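PDB 2QMI: Pbp related beta-lactamase from Pyrococcus abyssi, which probably acts as a serine peptidase of the penicillin-binding protein and beta-lactamase family, working as a self-compartmentalizing octamer. Local coordinates for residues A[4-7]-A[8-12]; A[314-318]-A[319-323]; A[352-355]-A[356-359]. All blocks are in the same frame, centred on the assembly; numbering follows the deposited sequence.

Interaction 1: residues A[4-7]-A[8-12]; sequences GKLE and SFIVE
L6 and I10, one helical turn apart, meet through their branches: L6 CG lies 3.8 Å from I10 CD1, and the two side chains cross at a slant. I10 holds CG1 beside its own backbone N (chi1 -67°), which folds that branch back toward the preceding turn and leaves CG1 3.2 Å from the carbonyl oxygen L6 O. L6 instead swings CG opposite its backbone N (chi1 177°), and its CD1 also comes within van der Waals range of I10 CD1. The methylene of F9 sits against the same turn, with F9 CB 3.4 Å from L6 O, while that oxygen lies near the plane of the F9 ring, at its edge. V11 CG2 lies 3.4 Å from E7 O, one turn back.

Behind these side chains runs an unbroken series of i to i+4 backbone bonds. S8 N reaches G4 O at 3.0 Å and F9 N reaches K5 O at 3.1 Å. The later bonds straighten: I10 N to L6 O is 2.9 Å, and V11 N to E7 O is 3.0 Å with an N-H...O angle of 168°.

Further out, L6 packs on Y34 and I10 on F38 of strand 31-38, whereas the F9 ring stacks with that of Y340 on helix 334-345. The carboxylate of E7 is held by a salt bridge to K36 and a hydrogen bond with the hydroxyl of Y34, and E7 and S8 also pack on A141 of a second subunit. A regular alpha-helix thus lies against the antiparallel sheet beside helix 334-345, the last helix of the beta-lactamase-like part, an arrangement typical of the beta-lactamase and penicillin-binding protein fold.

Interaction 2: residues A[314-318]-A[319-323]; sequences GYIPE and KKIGV
In I316, chi1 of -60° sets CG1 beside the backbone N; in I321, chi1 of 46° wedges CG1 between the backbone N and the carbonyl carbon. With these rotations the two side chains run alongside each other on one face of the sheet, I316 CB lying 3.8 Å from I321 CG1 and their CD1 methyls 4.1 Å apart. Y315 is on the other face, and its ring leads away from the partner strand. Y315 CB does the touching, 3.2 Å from I321 O, and the lack of a side chain on G322 allows the two strands to come unusually near here, the CA atoms of Y315 and G322 being 3.7 Å apart.

The strands form an antiparallel beta hairpin within the large sheet of the beta-lactamase-like domain, the N-to-C directions of the short strands 314-316 and 321-323 lying 171° apart. G314 and V323 make a hydrogen-bonded pair: V323 N reaches G314 O at 2.7 Å, and G314 N gives a bond to V323 O. I316 N then binds I321 O at 2.7 Å. At the turn the pairing degrades: I321 N reaches I316 O only weakly at 3.3 Å, and K320 and I321 both face I316, a G1 beta bulge. K320 adopts left-handed backbone angles there, and K320 N makes a weak bond to P317 O.

On the Y315 side, V300 of strand 297-305 and L248 and I252 of helix 241-252 pack against Y315, and the hydroxyl is hydrogen-bonded to E268. I316 rests on L299, and I321 on L346. The charged residues of the turn are exposed, E318 OE2 and K319 NZ standing 5.5 Å apart without contact, while K319 also has a long, weak ion pair with E297.

Interaction 3: residues A[352-355]-A[356-359]; sequences KELP and FIYR
L354 presses its branch against both F356 and I357, and here the packing is dense. L354 CB stands over one face of the F356 ring, 4.2 Å from its centroid and 21° off the normal, a CH-pi contact set toward the rim. L354 CD1 lies 3.9 Å from F356 CE2 and only 3.3 Å from I357 CD1, tighter than ordinary van der Waals spacing. With chi1 of 44°, F356 CG sits between the backbone N and the carbonyl carbon, and the ring comes beside the leucine; Y336 also stacks with this ring, and F279 packs on F356 and L354. Y358, partly exposed, is packed too, P355 O lying over the centre of one ring face.

The loose side is K352 and E353, exposed and pointing away from the following helix. The R359 chain, bent at chi3, takes its guanidinium to a salt bridge with D386 and a weak hydrogen bond with N420 of a fourth subunit.

L354 is at the N-cap position of helix 355-364; L354 O accepts I357 N at 2.9 Å, an i to i+3 bond. This junction of helices 350-353 and 355-364, P355 in the first turn, stands where the beta-lactamase-like part gives way to the octamerisation domain.

Along the chain the order is interaction 1, interaction 2, interaction 3. The first two belong to the beta-lactamase-like part: helix 3-16 packs on strand 31-38, and the hairpin of strands 310-316 and 321-327 lies in the same antiparallel sheet, the centres of interactions 1 and 2 being 21 Å apart. Interaction 3 lies at the start of the octamerisation domain, about 16 Å from interaction 1 and 21 Å from interaction 2, centre to centre. None touches another, yet helix 334-345 bridges two of them, since Y340 meets F9 as well as I357. Interactions 1 and 3 also meet other subunits, as expected in an octamer; 352-359, between helix 334-345 and the barrel strands, lies in the connection between the two parts.

Interaction 1: residues A[4-7]-A[8-12]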
ATOM      1  N   GLY A   4     -16.294  10.697  47.075  1.00 26.69           N
ATOM      2  CA  GLY A   4     -15.512   9.556  46.629  1.00 25.06           C
ATOM      3  C   GLY A   4     -16.166   8.906  45.425  1.00 25.84           C
ATOM      4  O   GLY A   4     -15.502   8.546  44.447  1.00 24.77           O
ATOM      5  N   LYS A   5     -17.484   8.766  45.495  1.00 25.50           N
ATOM      6  CA  LYS A   5     -18.256   8.170  44.418  1.00 24.89           C
ATOM      7  C   LYS A   5     -18.186   9.076  43.172  1.00 25.25           C
ATOM      8  O   LYS A   5     -18.018   8.598  42.047  1.00 24.74           O
ATOM      9  CB  LYS A   5     -19.700   7.991  44.900  1.00 26.37           C
ATOM     10  CG  LYS A   5     -20.660   7.282  43.954  1.00 27.40           C
ATOM     11  CD  LYS A   5     -21.982   7.028  44.690  1.00 29.06           C
ATOM     12  CE  LYS A   5     -23.104   6.552  43.774  1.00 29.79           C
ATOM     13  NZ  LYS A   5     -22.869   5.208  43.206  1.00 30.43           N
ATOM     14  N   LEU A   6     -18.292  10.386  43.375  1.00 24.89           N
ATOM     15  CA  LEU A   6     -18.246  11.318  42.249  1.00 24.89           C
ATOM     16  C   LEU A   6     -16.876  11.380  41.569  1.00 24.46           C
ATOM     17  O   LEU A   6     -16.778  11.262  40.348  1.00 24.41           O
ATOM     18  CB  LEU A   6     -18.652  12.720  42.702  1.00 24.08           C
ATOM     19  CG  LEU A   6     -18.566  13.796  41.611  1.00 22.89           C
ATOM     20  CD1 LEU A   6     -19.475  13.428  40.458  1.00 21.53           C
ATOM     21  CD2 LEU A   6     -18.955  15.146  42.182  1.00 22.19           C
ATOM     22  N   GLU A   7     -15.822  11.566  42.357  1.00 23.80           N
ATOM     23  CA  GLU A   7     -14.476  11.648  41.800  1.00 24.28           C
ATOM     24  C   GLU A   7     -14.097  10.338  41.106  1.00 24.94           C
ATOM     25  O   GLU A   7     -13.506  10.338  40.019  1.00 22.52           O
ATOM     26  CB  GLU A   7     -13.471  11.976  42.909  1.00 25.01           C
ATOM     27  CG  GLU A   7     -13.901  13.142  43.783  1.00 27.04           C
ATOM     28  CD  GLU A   7     -12.762  13.745  44.591  1.00 29.52           C
ATOM     29  OE1 GLU A   7     -11.926  12.987  45.130  1.00 31.10           O
ATOM     30  OE2 GLU A   7     -12.708  14.988  44.696  1.00 30.59           O
ATOM     31  N   SER A   8     -14.447   9.222  41.741  1.00 24.63           N
ATOM     32  CA  SER A   8     -14.169   7.902  41.188  1.00 24.55           C
ATOM     33  C   SER A   8     -14.790   7.831  39.793  1.00 24.11           C
ATOM     34  O   SER A   8     -14.134   7.469  38.814  1.00 24.65           O
ATOM     35  CB  SER A   8     -14.784   6.823  42.088  1.00 25.46           C
ATOM     36  OG  SER A   8     -14.240   5.545  41.814  1.00 27.44           O
ATOM     37  N   PHE A   9     -16.062   8.194  39.716  1.00 22.93           N
ATOM     38  CA  PHE A   9     -16.797   8.186  38.458  1.00 23.26           C
ATOM     39  C   PHE A   9     -16.104   9.038  37.396  1.00 23.64           C
ATOM     40  O   PHE A   9     -15.890   8.596  36.262  1.00 22.64           O
ATOM     41  CB  PHE A   9     -18.216   8.718  38.694  1.00 23.16           C
ATOM     42  CG  PHE A   9     -18.960   9.061  37.433  1.00 24.56           C
ATOM     43  CD1 PHE A   9     -19.447   8.061  36.600  1.00 24.22           C
ATOM     44  CD2 PHE A   9     -19.184  10.392  37.087  1.00 24.10           C
ATOM     45  CE1 PHE A   9     -20.150   8.382  35.444  1.00 23.75           C
ATOM     46  CE2 PHE A   9     -19.881  10.721  35.938  1.00 23.22           C
ATOM     47  CZ  PHE A   9     -20.368   9.716  35.114  1.00 24.19           C
ATOM     48  N   ILE A  10     -15.764  10.266  37.776  1.00 22.96           N
ATOM     49  CA  ILE A  10     -15.117  11.208  36.872  1.00 21.74           C
ATOM     50  C   ILE A  10     -13.800  10.711  36.285  1.00 21.34           C
ATOM     51  O   ILE A  10     -13.588  10.803  35.077  1.00 22.09           O
ATOM     52  CB  ILE A  10     -14.895  12.567  37.580  1.00 21.51           C
ATOM     53  CG1 ILE A  10     -16.260  13.216  37.855  1.00 21.31           C
ATOM     54  CG2 ILE A  10     -14.014  13.479  36.733  1.00 20.20           C
ATOM     55  CD1 ILE A  10     -16.199  14.450  38.742  1.00 21.05           C
ATOM     56  N   VAL A  11     -12.926  10.170  37.127  1.00 19.87           N
ATOM     57  CA  VAL A  11     -11.639   9.682  36.659  1.00 20.32           C
ATOM     58  C   VAL A  11     -11.753   8.457  35.748  1.00 22.08           C
ATOM     59  O   VAL A  11     -10.921   8.250  34.861  1.00 21.46           O
ATOM     60  CB  VAL A  11     -10.717   9.357  37.848  1.00 20.13           C
ATOM     61  CG1 VAL A  11      -9.414   8.732  37.352  1.00 20.31           C
ATOM     62  CG2 VAL A  11     -10.420  10.632  38.626  1.00 17.65           C
ATOM     63  N   GLU A  12     -12.786   7.649  35.967  1.00 23.24           N
ATOM     64  CA  GLU A  12     -13.001   6.458  35.163  1.00 23.68           C
ATOM     65  C   GLU A  12     -13.525   6.838  33.777  1.00 24.16           C
ATOM     66  O   GLU A  12     -13.169   6.208  32.776  1.00 24.48           O
ATOM     67  CB  GLU A  12     -13.989   5.513  35.865  1.00 25.69           C
ATOM     68  CG  GLU A  12     -13.550   5.098  37.276  1.00 29.33           C
ATOM     69  CD  GLU A  12     -14.474   4.064  37.905  1.00 31.13           C
ATOM     70  OE1 GLU A  12     -15.695   4.319  37.998  1.00 32.87           O
ATOM     71  OE2 GLU A  12     -13.977   2.991  38.311  1.00 33.05           O
TER

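Interaction 2: residues A[314-318]-A[319-323]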
ATOM      1  N   GLY A 314     -26.286  23.872  35.065  1.00 21.43           N
ATOM      2  CA  GLY A 314     -27.651  23.512  35.389  1.00 21.62           C
ATOM      3  C   GLY A 314     -27.927  23.806  36.850  1.00 22.20           C
ATOM      4  O   GLY A 314     -27.014  23.829  37.673  1.00 22.21           O
ATOM      5  N   TYR A 315     -29.190  24.038  37.173  1.00 22.44           N
ATOM      6  CA  TYR A 315     -29.577  24.329  38.543  1.00 23.28           C
ATOM      7  C   TYR A 315     -31.036  23.961  38.786  1.00 23.48           C
ATOM      8  O   TYR A 315     -31.839  23.881  37.860  1.00 23.02           O
ATOM      9  CB  TYR A 315     -29.350  25.818  38.855  1.00 23.88           C
ATOM     10  CG  TYR A 315     -30.174  26.779  38.010  1.00 24.45           C
ATOM     11  CD1 TYR A 315     -29.865  27.014  36.662  1.00 24.64           C
ATOM     12  CD2 TYR A 315     -31.278  27.434  38.552  1.00 23.26           C
ATOM     13  CE1 TYR A 315     -30.641  27.877  35.878  1.00 22.71           C
ATOM     14  CE2 TYR A 315     -32.059  28.293  37.782  1.00 23.61           C
ATOM     15  CZ  TYR A 315     -31.738  28.510  36.445  1.00 24.01           C
ATOM     16  OH  TYR A 315     -32.536  29.350  35.693  1.00 22.92           O
ATOM     17  N   ILE A 316     -31.365  23.727  40.048  1.00 24.53           N
ATOM     18  CA  ILE A 316     -32.721  23.379  40.431  1.00 25.41           C
ATOM     19  C   ILE A 316     -33.110  24.358  41.531  1.00 26.19           C
ATOM     20  O   ILE A 316     -32.841  24.124  42.706  1.00 25.29           O
ATOM     21  CB  ILE A 316     -32.787  21.919  40.936  1.00 26.08           C
ATOM     22  CG1 ILE A 316     -32.327  20.982  39.812  1.00 25.68           C
ATOM     23  CG2 ILE A 316     -34.210  21.580  41.393  1.00 23.95           C
ATOM     24  CD1 ILE A 316     -32.332  19.508  40.164  1.00 28.18           C
ATOM     25  N   PRO A 317     -33.737  25.487  41.145  1.00 27.67           N
ATOM     26  CA  PRO A 317     -34.186  26.558  42.044  1.00 28.27           C
ATOM     27  C   PRO A 317     -34.921  26.040  43.267  1.00 29.06           C
ATOM     28  O   PRO A 317     -34.690  26.512  44.380  1.00 28.81           O
ATOM     29  CB  PRO A 317     -35.088  27.400  41.150  1.00 27.54           C
ATOM     30  CG  PRO A 317     -34.470  27.245  39.824  1.00 27.85           C
ATOM     31  CD  PRO A 317     -34.188  25.762  39.770  1.00 27.36           C
ATOM     32  N   GLU A 318     -35.811  25.075  43.052  1.00 29.35           N
ATOM     33  CA  GLU A 318     -36.579  24.484  44.147  1.00 30.89           C
ATOM     34  C   GLU A 318     -35.705  23.980  45.292  1.00 29.97           C
ATOM     35  O   GLU A 318     -36.005  24.217  46.457  1.00 30.50           O
ATOM     36  CB  GLU A 318     -37.429  23.320  43.632  1.00 33.47           C
ATOM     37  CG  GLU A 318     -38.752  23.731  42.988  1.00 37.14           C
ATOM     38  CD  GLU A 318     -39.776  24.182  44.011  1.00 39.29           C
ATOM     39  OE1 GLU A 318     -40.941  24.428  43.609  1.00 40.63           O
ATOM     40  OE2 GLU A 318     -39.420  24.290  45.210  1.00 40.10           O
ATOM     41  N   LYS A 319     -34.633  23.269  44.954  1.00 29.13           N
ATOM     42  CA  LYS A 319     -33.729  22.708  45.953  1.00 27.74           C
ATOM     43  C   LYS A 319     -32.494  23.576  46.146  1.00 26.79           C
ATOM     44  O   LYS A 319     -31.606  23.242  46.928  1.00 27.07           O
ATOM     45  CB  LYS A 319     -33.300  21.298  45.530  1.00 28.16           C
ATOM     46  CG  LYS A 319     -34.407  20.250  45.607  1.00 28.94           C
ATOM     47  CD  LYS A 319     -34.799  19.960  47.062  1.00 30.70           C
ATOM     48  CE  LYS A 319     -35.938  18.944  47.157  1.00 31.30           C
ATOM     49  NZ  LYS A 319     -37.211  19.460  46.546  1.00 33.26           N
ATOM     50  N   LYS A 320     -32.444  24.685  45.415  1.00 25.95           N
ATOM     51  CA  LYS A 320     -31.327  25.619  45.479  1.00 25.90           C
ATOM     52  C   LYS A 320     -29.958  24.998  45.224  1.00 25.08           C
ATOM     53  O   LYS A 320     -28.983  25.308  45.903  1.00 24.75           O
ATOM     54  CB  LYS A 320     -31.335  26.352  46.817  1.00 27.35           C
ATOM     55  CG  LYS A 320     -32.387  27.451  46.868  1.00 29.47           C
ATOM     56  CD  LYS A 320     -32.338  28.219  48.173  1.00 33.51           C
ATOM     57  CE  LYS A 320     -32.724  27.322  49.351  1.00 34.66           C
ATOM     58  NZ  LYS A 320     -32.704  28.085  50.629  1.00 36.10           N
ATOM     59  N   ILE A 321     -29.889  24.133  44.222  1.00 23.61           N
ATOM     60  CA  ILE A 321     -28.636  23.486  43.870  1.00 24.55           C
ATOM     61  C   ILE A 321     -28.298  23.787  42.408  1.00 24.52           C
ATOM     62  O   ILE A 321     -29.176  24.130  41.616  1.00 22.14           O
ATOM     63  CB  ILE A 321     -28.726  21.950  44.100  1.00 24.57           C
ATOM     64  CG1 ILE A 321     -30.037  21.413  43.516  1.00 23.66           C
ATOM     65  CG2 ILE A 321     -28.625  21.640  45.607  1.00 24.22           C
ATOM     66  CD1 ILE A 321     -30.202  19.914  43.622  1.00 23.30           C
ATOM     67  N   GLY A 322     -27.021  23.674  42.058  1.00 24.76           N
ATOM     68  CA  GLY A 322     -26.609  23.947  40.692  1.00 23.67           C
ATOM     69  C   GLY A 322     -25.232  23.380  40.430  1.00 23.13           C
ATOM     70  O   GLY A 322     -24.445  23.219  41.358  1.00 23.02           O
ATOM     71  N   VAL A 323     -24.939  23.074  39.169  1.00 23.32           N
ATOM     72  CA  VAL A 323     -23.645  22.506  38.810  1.00 22.15           C
ATOM     73  C   VAL A 323     -23.090  23.049  37.492  1.00 22.62           C
ATOM     74  O   VAL A 323     -23.822  23.240  36.513  1.00 20.99           O
ATOM     75  CB  VAL A 323     -23.728  20.966  38.691  1.00 23.03           C
ATOM     76  CG1 VAL A 323     -22.325  20.372  38.519  1.00 22.49           C
ATOM     77  CG2 VAL A 323     -24.414  20.383  39.917  1.00 24.12           C
TER

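Interaction 3: residues A[352-355]-A[356-359]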
ATOM      1  N   LYS A 352     -28.646   4.212  38.811  1.00 28.72           N
ATOM      2  CA  LYS A 352     -29.929   3.561  38.533  1.00 29.07           C
ATOM      3  C   LYS A 352     -31.025   4.495  38.022  1.00 28.51           C
ATOM      4  O   LYS A 352     -31.964   4.040  37.359  1.00 27.82           O
ATOM      5  CB  LYS A 352     -30.449   2.850  39.795  1.00 30.64           C
ATOM      6  CG  LYS A 352     -29.583   1.689  40.283  1.00 33.01           C
ATOM      7  CD  LYS A 352     -30.268   0.914  41.419  1.00 34.82           C
ATOM      8  CE  LYS A 352     -29.465  -0.339  41.812  1.00 35.43           C
ATOM      9  NZ  LYS A 352     -30.193  -1.209  42.792  1.00 36.30           N
ATOM     10  N   GLU A 353     -30.910   5.786  38.332  1.00 27.16           N
ATOM     11  CA  GLU A 353     -31.915   6.776  37.929  1.00 26.95           C
ATOM     12  C   GLU A 353     -31.615   7.524  36.628  1.00 26.12           C
ATOM     13  O   GLU A 353     -32.518   8.108  36.029  1.00 25.58           O
ATOM     14  CB  GLU A 353     -32.116   7.801  39.057  1.00 28.48           C
ATOM     15  CG  GLU A 353     -32.551   7.199  40.393  1.00 31.10           C
ATOM     16  CD  GLU A 353     -34.049   7.257  40.611  1.00 33.23           C
ATOM     17  OE1 GLU A 353     -34.579   8.369  40.812  1.00 34.25           O
ATOM     18  OE2 GLU A 353     -34.706   6.192  40.584  1.00 35.18           O
ATOM     19  N   LEU A 354     -30.356   7.530  36.198  1.00 24.80           N
ATOM     20  CA  LEU A 354     -29.981   8.217  34.963  1.00 23.68           C
ATOM     21  C   LEU A 354     -29.813   7.211  33.830  1.00 23.34           C
ATOM     22  O   LEU A 354     -28.837   6.466  33.786  1.00 23.43           O
ATOM     23  CB  LEU A 354     -28.682   9.000  35.162  1.00 21.90           C
ATOM     24  CG  LEU A 354     -28.707  10.113  36.213  1.00 21.30           C
ATOM     25  CD1 LEU A 354     -27.312  10.697  36.342  1.00 19.55           C
ATOM     26  CD2 LEU A 354     -29.729  11.197  35.824  1.00 20.08           C
ATOM     27  N   PRO A 355     -30.764   7.190  32.886  1.00 24.39           N
ATOM     28  CA  PRO A 355     -30.741   6.271  31.742  1.00 24.85           C
ATOM     29  C   PRO A 355     -29.421   6.168  30.986  1.00 24.91           C
ATOM     30  O   PRO A 355     -28.955   5.062  30.712  1.00 24.41           O
ATOM     31  CB  PRO A 355     -31.900   6.763  30.868  1.00 23.89           C
ATOM     32  CG  PRO A 355     -32.077   8.202  31.282  1.00 26.13           C
ATOM     33  CD  PRO A 355     -31.873   8.152  32.765  1.00 24.71           C
ATOM     34  N   PHE A 356     -28.806   7.304  30.668  1.00 24.44           N
ATOM     35  CA  PHE A 356     -27.550   7.273  29.935  1.00 24.26           C
ATOM     36  C   PHE A 356     -26.422   6.579  30.685  1.00 25.47           C
ATOM     37  O   PHE A 356     -25.391   6.256  30.092  1.00 25.96           O
ATOM     38  CB  PHE A 356     -27.100   8.687  29.515  1.00 24.07           C
ATOM     39  CG  PHE A 356     -27.243   9.742  30.593  1.00 24.41           C
ATOM     40  CD1 PHE A 356     -28.337  10.599  30.603  1.00 24.76           C
ATOM     41  CD2 PHE A 356     -26.258   9.905  31.566  1.00 24.35           C
ATOM     42  CE1 PHE A 356     -28.447  11.607  31.562  1.00 24.66           C
ATOM     43  CE2 PHE A 356     -26.360  10.911  32.531  1.00 24.23           C
ATOM     44  CZ  PHE A 356     -27.452  11.760  32.529  1.00 24.29           C
ATOM     45  N   ILE A 357     -26.613   6.325  31.975  1.00 25.66           N
ATOM     46  CA  ILE A 357     -25.570   5.661  32.752  1.00 26.22           C
ATOM     47  C   ILE A 357     -25.679   4.134  32.822  1.00 25.90           C
ATOM     48  O   ILE A 357     -24.687   3.446  32.601  1.00 25.97           O
ATOM     49  CB  ILE A 357     -25.489   6.244  34.179  1.00 27.22           C
ATOM     50  CG1 ILE A 357     -25.178   7.742  34.092  1.00 29.34           C
ATOM     51  CG2 ILE A 357     -24.392   5.547  34.974  1.00 25.04           C
ATOM     52  CD1 ILE A 357     -25.062   8.435  35.423  1.00 32.67           C
ATOM     53  N   TYR A 358     -26.856   3.589  33.130  1.00 26.60           N
ATOM     54  CA  TYR A 358     -26.973   2.130  33.186  1.00 27.49           C
ATOM     55  C   TYR A 358     -27.033   1.496  31.799  1.00 27.48           C
ATOM     56  O   TYR A 358     -26.594   0.357  31.600  1.00 27.43           O
ATOM     57  CB  TYR A 358     -28.184   1.680  34.016  1.00 26.53           C
ATOM     58  CG  TYR A 358     -29.518   2.320  33.689  1.00 28.06           C
ATOM     59  CD1 TYR A 358     -29.885   3.536  34.261  1.00 28.12           C
ATOM     60  CD2 TYR A 358     -30.442   1.673  32.861  1.00 27.93           C
ATOM     61  CE1 TYR A 358     -31.147   4.094  34.031  1.00 29.60           C
ATOM     62  CE2 TYR A 358     -31.704   2.222  32.617  1.00 28.73           C
ATOM     63  CZ  TYR A 358     -32.051   3.433  33.210  1.00 29.46           C
ATOM     64  OH  TYR A 358     -33.295   3.984  32.994  1.00 30.49           O
ATOM     65  N   ARG A 359     -27.570   2.237  30.836  1.00 27.09           N
ATOM     66  CA  ARG A 359     -27.663   1.742  29.470  1.00 27.22           C
ATOM     67  C   ARG A 359     -26.266   1.536  28.877  1.00 26.65           C
ATOM     68  O   ARG A 359     -26.020   0.550  28.185  1.00 26.56           O
ATOM     69  CB  ARG A 359     -28.481   2.723  28.620  1.00 28.28           C
ATOM     70  CG  ARG A 359     -28.554   2.398  27.129  1.00 31.51           C
ATOM     71  CD  ARG A 359     -29.790   3.050  26.491  1.00 32.96           C
ATOM     72  NE  ARG A 359     -29.851   4.497  26.706  1.00 34.49           N
ATOM     73  CZ  ARG A 359     -29.127   5.387  26.034  1.00 34.91           C
ATOM     74  NH1 ARG A 359     -28.281   4.978  25.095  1.00 35.22           N
ATOM     75  NH2 ARG A 359     -29.251   6.687  26.295  1.00 33.28           N
TER